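Uncharacterized protein (Pyrococcus abyssi, PDB 5IFF) is the restriction DNA glycosylase R.PabI, which probably excises adenine from its recognition sequence and is captured here as a tetramer on nonspecific double-stranded DNA. Local coordinates at residues Ile162-Thr165 with Asn166-Pro169; Val5-Asn9 with Gly10-Val14; Glu185-Val188 with Asp189-Lys192. The protein carries 2 engineered substitutions. One frame throughout, in Å; residues are numbered along the deposited sequence.

Interaction 1: Ile162-Thr165 with Asn166-Pro169; sequences IPLT and NVEP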
loop_
_atom_site.group_PDB
_atom_site.type_symbol
_atom_site.label_atom_id
_atom_site.label_comp_id
_atom_site.label_asym_id
_atom_site.label_seq_id
_atom_site.Cartn_x
_atom_site.Cartn_y
_atom_site.Cartn_z
ATOM N N ILE A 162 17.910 11.053 18.559
ATOM C CA ILE A 162 18.587 10.534 19.745
ATOM C C ILE A 162 19.968 10.026 19.343
ATOM O O ILE A 162 20.040 9.086 18.583
ATOM C CB ILE A 162 17.823 9.372 20.364
ATOM C CG1 ILE A 162 16.429 9.870 20.891
ATOM C CG2 ILE A 162 18.610 8.873 21.594
ATOM C CD1 ILE A 162 15.393 8.740 21.084
ATOM N N PRO A 163 21.055 10.604 19.881
ATOM C CA PRO A 163 22.390 10.062 19.493
ATOM C C PRO A 163 22.556 8.575 19.830
ATOM O O PRO A 163 22.196 8.143 20.941
ATOM C CB PRO A 163 23.374 10.906 20.310
ATOM C CG PRO A 163 22.567 12.221 20.623
ATOM C CD PRO A 163 21.156 11.747 20.806
ATOM N N LEU A 164 23.093 7.794 18.898
ATOM C CA LEU A 164 23.353 6.395 19.199
ATOM C C LEU A 164 24.312 6.249 20.393
ATOM O O LEU A 164 24.384 5.194 21.020
ATOM C CB LEU A 164 23.965 5.656 18.006
ATOM C CG LEU A 164 22.991 5.363 16.842
ATOM C CD1 LEU A 164 23.790 4.436 15.876
ATOM C CD2 LEU A 164 21.706 4.719 17.325
ATOM N N THR A 165 25.070 7.292 20.686
ATOM C CA THR A 165 26.025 7.170 21.793
ATOM C C THR A 165 25.265 7.222 23.113
ATOM O O THR A 165 25.868 7.072 24.169
ATOM C CB THR A 165 27.068 8.285 21.789
ATOM O OG1 THR A 165 26.396 9.539 21.701
ATOM C CG2 THR A 165 27.994 8.150 20.619
ATOM N N ASN A 166 23.964 7.541 23.046
ATOM C CA ASN A 166 23.120 7.670 24.243
ATOM C C ASN A 166 22.211 6.487 24.508
ATOM O O ASN A 166 21.383 6.554 25.418
ATOM C CB ASN A 166 22.225 8.934 24.202
ATOM C CG ASN A 166 23.017 10.195 24.420
ATOM O OD1 ASN A 166 24.230 10.145 24.514
ATOM N ND2 ASN A 166 22.351 11.319 24.463
ATOM N N VAL A 167 22.366 5.407 23.751
ATOM C CA VAL A 167 21.522 4.240 23.983
ATOM C C VAL A 167 22.333 3.047 24.473
ATOM O O VAL A 167 23.551 3.069 24.380
ATOM C CB VAL A 167 20.761 3.830 22.683
ATOM C CG1 VAL A 167 19.883 4.991 22.269
ATOM C CG2 VAL A 167 21.714 3.387 21.600
ATOM N N GLU A 168 21.647 2.006 24.952
ATOM C CA GLU A 168 22.296 0.777 25.424
ATOM C C GLU A 168 21.686 -0.437 24.740
ATOM O O GLU A 168 20.500 -0.433 24.402
ATOM C CB GLU A 168 22.129 0.576 26.938
ATOM C CG GLU A 168 22.329 1.779 27.836
ATOM C CD GLU A 168 22.101 1.408 29.323
ATOM O OE1 GLU A 168 22.470 0.281 29.727
ATOM O OE2 GLU A 168 21.545 2.230 30.083
ATOM N N PRO A 169 22.458 -1.502 24.580
ATOM C CA PRO A 169 23.899 -1.646 24.835
ATOM C C PRO A 169 24.707 -0.768 23.868
ATOM O O PRO A 169 24.341 -0.662 22.688
ATOM C CB PRO A 169 24.161 -3.130 24.571
ATOM C CG PRO A 169 22.820 -3.794 24.668
ATOM C CD PRO A 169 21.836 -2.778 24.188
#
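Pro163 and Asn166 meet at the turn that closes a strand, and two backbone hydrogen bonds shape it. Asn166 N donates to Pro163 O at 2.8 Å. One residue on, Val167 N points almost straight at Leu164 O, but at 3.4 Å this bond is weak. Both join residues three apart, the spacing of a short 3-10 turn. The van der Waals contacts follow from it. Asn166 brings its amide back alongside the proline ring, ND2 lying 3.9 Å from Pro163 CD; CG stands anti to the carbonyl carbon (chi1 -73°), which turns the amide this way. ND2 is hydrogen-bonded to Ser137 O and Glu139 OE2. Val167 divides its two methyls: CG1 meets Ile162 CG2 at 4.1 Å, the two side chains crossing at about a right angle, whereas CG2 sits 3.3 Å from Leu164 O and so presses on the turn itself. Leu164 points away from residues 166-169, onto Phe45 and Leu171. The turn thus ends strand 154-163, which pairs with strand 54-59 through Ile162 and Leu164, while Ile162 and Val167 lean on Tyr184 of strand 181-186.

Interaction 2: Val5-Asn9 with Gly10-Val14; sequences VSFEN and GKIVV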
loop_
_atom_site.group_PDB
_atom_site.type_symbol
_atom_site.label_atom_id
_atom_site.label_comp_id
_atom_site.label_asym_id
_atom_site.label_seq_id
_atom_site.Cartn_x
_atom_site.Cartn_y
_atom_site.Cartn_z
ATOM N N VAL A 5 7.482 1.681 25.684
ATOM C CA VAL A 5 7.765 2.653 26.733
ATOM C C VAL A 5 7.449 2.035 28.062
ATOM O O VAL A 5 6.376 1.481 28.226
ATOM C CB VAL A 5 6.925 3.957 26.593
ATOM C CG1 VAL A 5 7.244 4.895 27.745
ATOM C CG2 VAL A 5 7.176 4.644 25.230
ATOM N N SER A 6 8.345 2.138 29.039
ATOM C CA SER A 6 8.042 1.528 30.333
ATOM C C SER A 6 8.627 2.364 31.467
ATOM O O SER A 6 9.426 3.263 31.220
ATOM C CB SER A 6 8.581 0.098 30.380
ATOM O OG SER A 6 9.997 0.133 30.243
ATOM N N PHE A 7 8.175 2.093 32.695
ATOM C CA PHE A 7 8.829 2.613 33.883
ATOM C C PHE A 7 9.721 1.524 34.473
ATOM O O PHE A 7 9.232 0.442 34.783
ATOM C CB PHE A 7 7.802 3.106 34.927
ATOM C CG PHE A 7 8.435 3.528 36.237
ATOM C CD1 PHE A 7 9.022 4.786 36.363
ATOM C CD2 PHE A 7 8.481 2.651 37.317
ATOM C CE1 PHE A 7 9.625 5.171 37.543
ATOM C CE2 PHE A 7 9.086 3.023 38.516
ATOM C CZ PHE A 7 9.668 4.282 38.629
ATOM N N GLU A 8 11.021 1.816 34.613
ATOM C CA GLU A 8 12.000 0.897 35.216
ATOM C C GLU A 8 13.035 1.615 36.074
ATOM O O GLU A 8 13.649 2.593 35.621
ATOM C CB GLU A 8 12.771 0.122 34.136
ATOM C CG GLU A 8 11.938 -0.785 33.323
ATOM C CD GLU A 8 12.631 -1.217 32.055
ATOM O OE1 GLU A 8 13.886 -1.290 32.007
ATOM O OE2 GLU A 8 11.896 -1.502 31.100
ATOM N N ASN A 9 13.234 1.118 37.290
ATOM C CA ASN A 9 14.304 1.591 38.166
ATOM C C ASN A 9 14.342 3.109 38.242
ATOM O O ASN A 9 15.377 3.728 38.006
ATOM C CB ASN A 9 15.651 1.053 37.676
ATOM C CG ASN A 9 15.630 -0.458 37.460
ATOM O OD1 ASN A 9 15.905 -0.946 36.355
ATOM N ND2 ASN A 9 15.294 -1.211 38.520
ATOM N N GLY A 10 13.186 3.714 38.502
ATOM C CA GLY A 10 13.113 5.152 38.694
ATOM C C GLY A 10 13.181 6.015 37.449
ATOM O O GLY A 10 13.274 7.236 37.555
ATOM N N LYS A 11 13.132 5.413 36.255
ATOM C CA LYS A 11 13.280 6.170 35.002
ATOM C C LYS A 11 12.243 5.750 33.977
ATOM O O LYS A 11 11.800 4.605 33.970
ATOM C CB LYS A 11 14.671 5.953 34.350
ATOM C CG LYS A 11 15.819 6.141 35.324
ATOM C CD LYS A 11 17.160 5.957 34.618
ATOM C CE LYS A 11 18.298 6.021 35.705
ATOM N NZ LYS A 11 19.524 5.303 35.219
ATOM N N ILE A 12 11.892 6.668 33.093
ATOM C CA ILE A 12 11.071 6.281 31.943
ATOM C C ILE A 12 12.055 5.729 30.898
ATOM O O ILE A 12 13.055 6.373 30.599
ATOM C CB ILE A 12 10.280 7.458 31.370
ATOM C CG1 ILE A 12 9.306 8.019 32.427
ATOM C CG2 ILE A 12 9.563 7.067 30.048
ATOM C CD1 ILE A 12 8.542 6.938 33.177
ATOM N N VAL A 13 11.781 4.534 30.381
ATOM C CA VAL A 13 12.691 3.905 29.417
ATOM C C VAL A 13 11.934 3.620 28.113
ATOM O O VAL A 13 10.719 3.307 28.147
ATOM C CB VAL A 13 13.268 2.613 30.013
ATOM C CG1 VAL A 13 14.086 1.866 28.955
ATOM C CG2 VAL A 13 14.137 2.920 31.258
ATOM N N VAL A 14 12.580 3.827 26.971
ATOM C CA VAL A 14 11.949 3.472 25.687
ATOM C C VAL A 14 12.821 2.495 24.943
ATOM O O VAL A 14 14.057 2.684 24.852
ATOM C CB VAL A 14 11.694 4.696 24.824
ATOM C CG1 VAL A 14 10.917 4.300 23.541
ATOM C CG2 VAL A 14 10.826 5.669 25.595
#
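Phe7 and Ile12 meet at about a right angle, the isoleucine methyl CD1 reaching the edge of the phenyl ring in its plane, 3.9 Å from CD1 of Phe7. With CG anti to the backbone N (chi1 174°), the ring extends along the strand to the turn, where its CZ lies 3.6 Å from Gly10 CA; His82 stacks on the same ring. Val5 spreads its two methyls over two partners on this face: CG1 meets Ile12 CG2 at 3.9 Å and CG2 meets Val14 CG2 at 3.8 Å. Residues 5-14 form a beta hairpin with a two-residue loop, a type I' turn with Asn9 and Gly10 at its corners, both at positive phi. Ser6 and Val13 are a hydrogen-bonded pair, with Ser6 N 2.8 Å from Val13 O; Glu8 and Lys11 are the next such pair. Their side chains occupy the other face. There Ser6 OG donates to Glu8 OE2 at 2.6 Å, approaching from above the carboxylate plane, and Arg15 forms a salt bridge with the same oxygen, which probably favours the ionised acid. Lys11 is extended beyond CG, and its chain leads off from strand 4-8 to a salt bridge with Glu185.

Interaction 3: Glu185-Val188 with Asp189-Lys192; sequences EVPV and DLMK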
loop_
_atom_site.group_PDB
_atom_site.type_symbol
_atom_site.label_atom_id
_atom_site.label_comp_id
_atom_site.label_asym_id
_atom_site.label_seq_id
_atom_site.Cartn_x
_atom_site.Cartn_y
_atom_site.Cartn_z
ATOM N N GLU A 185 17.119 5.863 28.145
ATOM C CA GLU A 185 16.490 6.437 29.329
ATOM C C GLU A 185 16.056 7.832 28.940
ATOM O O GLU A 185 16.852 8.617 28.419
ATOM C CB GLU A 185 17.459 6.436 30.527
ATOM C CG GLU A 185 18.022 5.026 30.827
ATOM C CD GLU A 185 19.056 4.964 31.985
ATOM O OE1 GLU A 185 19.685 5.994 32.288
ATOM O OE2 GLU A 185 19.214 3.879 32.593
ATOM N N VAL A 186 14.779 8.135 29.149
ATOM C CA VAL A 186 14.237 9.406 28.680
ATOM C C VAL A 186 14.494 10.440 29.751
ATOM O O VAL A 186 13.990 10.297 30.849
ATOM C CB VAL A 186 12.699 9.316 28.403
ATOM C CG1 VAL A 186 12.135 10.705 27.913
ATOM C CG2 VAL A 186 12.409 8.205 27.377
ATOM N N PRO A 187 15.270 11.488 29.431
ATOM C CA PRO A 187 15.505 12.579 30.369
ATOM C C PRO A 187 14.210 13.385 30.602
ATOM O O PRO A 187 13.488 13.622 29.628
ATOM C CB PRO A 187 16.557 13.429 29.652
ATOM C CG PRO A 187 17.064 12.580 28.502
ATOM C CD PRO A 187 15.851 11.790 28.127
ATOM N N VAL A 188 13.929 13.827 31.838
ATOM C CA VAL A 188 12.776 14.729 32.000
ATOM C C VAL A 188 12.779 15.947 31.090
ATOM O O VAL A 188 11.730 16.331 30.629
ATOM C CB VAL A 188 12.627 15.308 33.426
ATOM C CG1 VAL A 188 11.243 15.824 33.588
ATOM C CG2 VAL A 188 12.820 14.280 34.436
ATOM N N ASP A 189 13.933 16.576 30.842
ATOM C CA ASP A 189 13.916 17.779 30.018
ATOM C C ASP A 189 13.502 17.474 28.562
ATOM O O ASP A 189 12.988 18.345 27.868
ATOM C CB ASP A 189 15.268 18.508 30.048
ATOM C CG ASP A 189 16.415 17.645 29.583
ATOM O OD1 ASP A 189 16.205 16.439 29.374
ATOM O OD2 ASP A 189 17.542 18.166 29.450
ATOM N N LEU A 190 13.729 16.248 28.114
ATOM C CA LEU A 190 13.337 15.873 26.771
ATOM C C LEU A 190 11.794 15.813 26.698
ATOM O O LEU A 190 11.205 16.126 25.704
ATOM C CB LEU A 190 13.868 14.516 26.383
ATOM C CG LEU A 190 13.428 14.027 25.005
ATOM C CD1 LEU A 190 13.865 14.998 23.919
ATOM C CD2 LEU A 190 13.955 12.573 24.702
ATOM N N MET A 191 11.178 15.276 27.727
ATOM C CA MET A 191 9.720 15.190 27.748
ATOM C C MET A 191 9.154 16.594 27.799
ATOM O O MET A 191 8.161 16.877 27.106
ATOM C CB MET A 191 9.223 14.382 28.965
ATOM C CG MET A 191 9.449 12.833 28.818
ATOM S SD MET A 191 8.861 11.887 30.268
ATOM C CE MET A 191 10.373 11.921 31.307
ATOM N N LYS A 192 9.768 17.451 28.606
ATOM C CA LYS A 192 9.321 18.838 28.634
ATOM C C LYS A 192 9.424 19.511 27.265
ATOM O O LYS A 192 8.488 20.165 26.808
ATOM C CB LYS A 192 10.119 19.630 29.624
ATOM C CG LYS A 192 9.902 19.156 31.077
ATOM C CD LYS A 192 10.813 20.032 31.990
ATOM C CE LYS A 192 10.742 19.664 33.470
ATOM N NZ LYS A 192 11.871 20.341 34.274
#
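Pro187 O faces the first turn of the helix and takes two weak hydrogen bonds, from Leu190 N at 3.0 Å and from Met191 N at 3.4 Å. The bond from Lys192 N to Val188 O, 3.0 Å long, then sets the regular helical pattern. Ahead of this turn, Val186 points its side chain toward the helix. Its CG1 touches Met191 CG at 3.5 Å, the two side chains crossing at about a right angle. The methionine bends at chi3 (-89°), which folds its CE back to 3.8 Å from Val188 CA. Replacing Met191 by alanine is likely to leave a gap beside Val186 CG1 and to take a packing partner from Met75 and Ala79 of helix 72-81. Leu190 adds a second contact: its CB lies 3.8 Å from Pro187 CD, and its CD2 also reaches Val186 CG1, so that the valine methyl is shared between two successive helix residues. Asp189 turns its carboxylate back toward the proline, with OD1 3.0 Å from Pro187 CB. Its CG lies between the backbone N and the carbonyl carbon (chi1 58°), keeping the acid within the first helical turn, where the helix dipole would probably favour its negative charge. The extended Lys192 chain passes Val188 O and brings CE to 3.9 Å from Val188 CG1. The arrangement is a strand-to-helix junction: strand 181-186 runs into helix 188-201 with Pro187 at the N-cap.

Strand 181-186 ties the three sites together. Interaction 2 supplies its neighbour in the three-stranded antiparallel sheet: Ile12 O lies 2.9 Å from Val186 N, a probable hydrogen bond, Val14 CG2 packs on Val186 CG2 at 3.5 Å, and Ile12 CG1 reaches Met191 CE, so hairpin and helix start share apolar packing. Interaction 1 meets interaction 3 through Glu168 and Glu185, whose OE2 atoms are 3.8 Å apart; Lys11 probably eases the repulsion. Interactions 1 and 2 do not touch, their nearest atoms being about 6 Å apart. The side chains of Ile162, Val14 and Leu190 each lie about 7 Å from that of Ile60, which binds adenine in another structure of this protein; no adenine is bound to this chain.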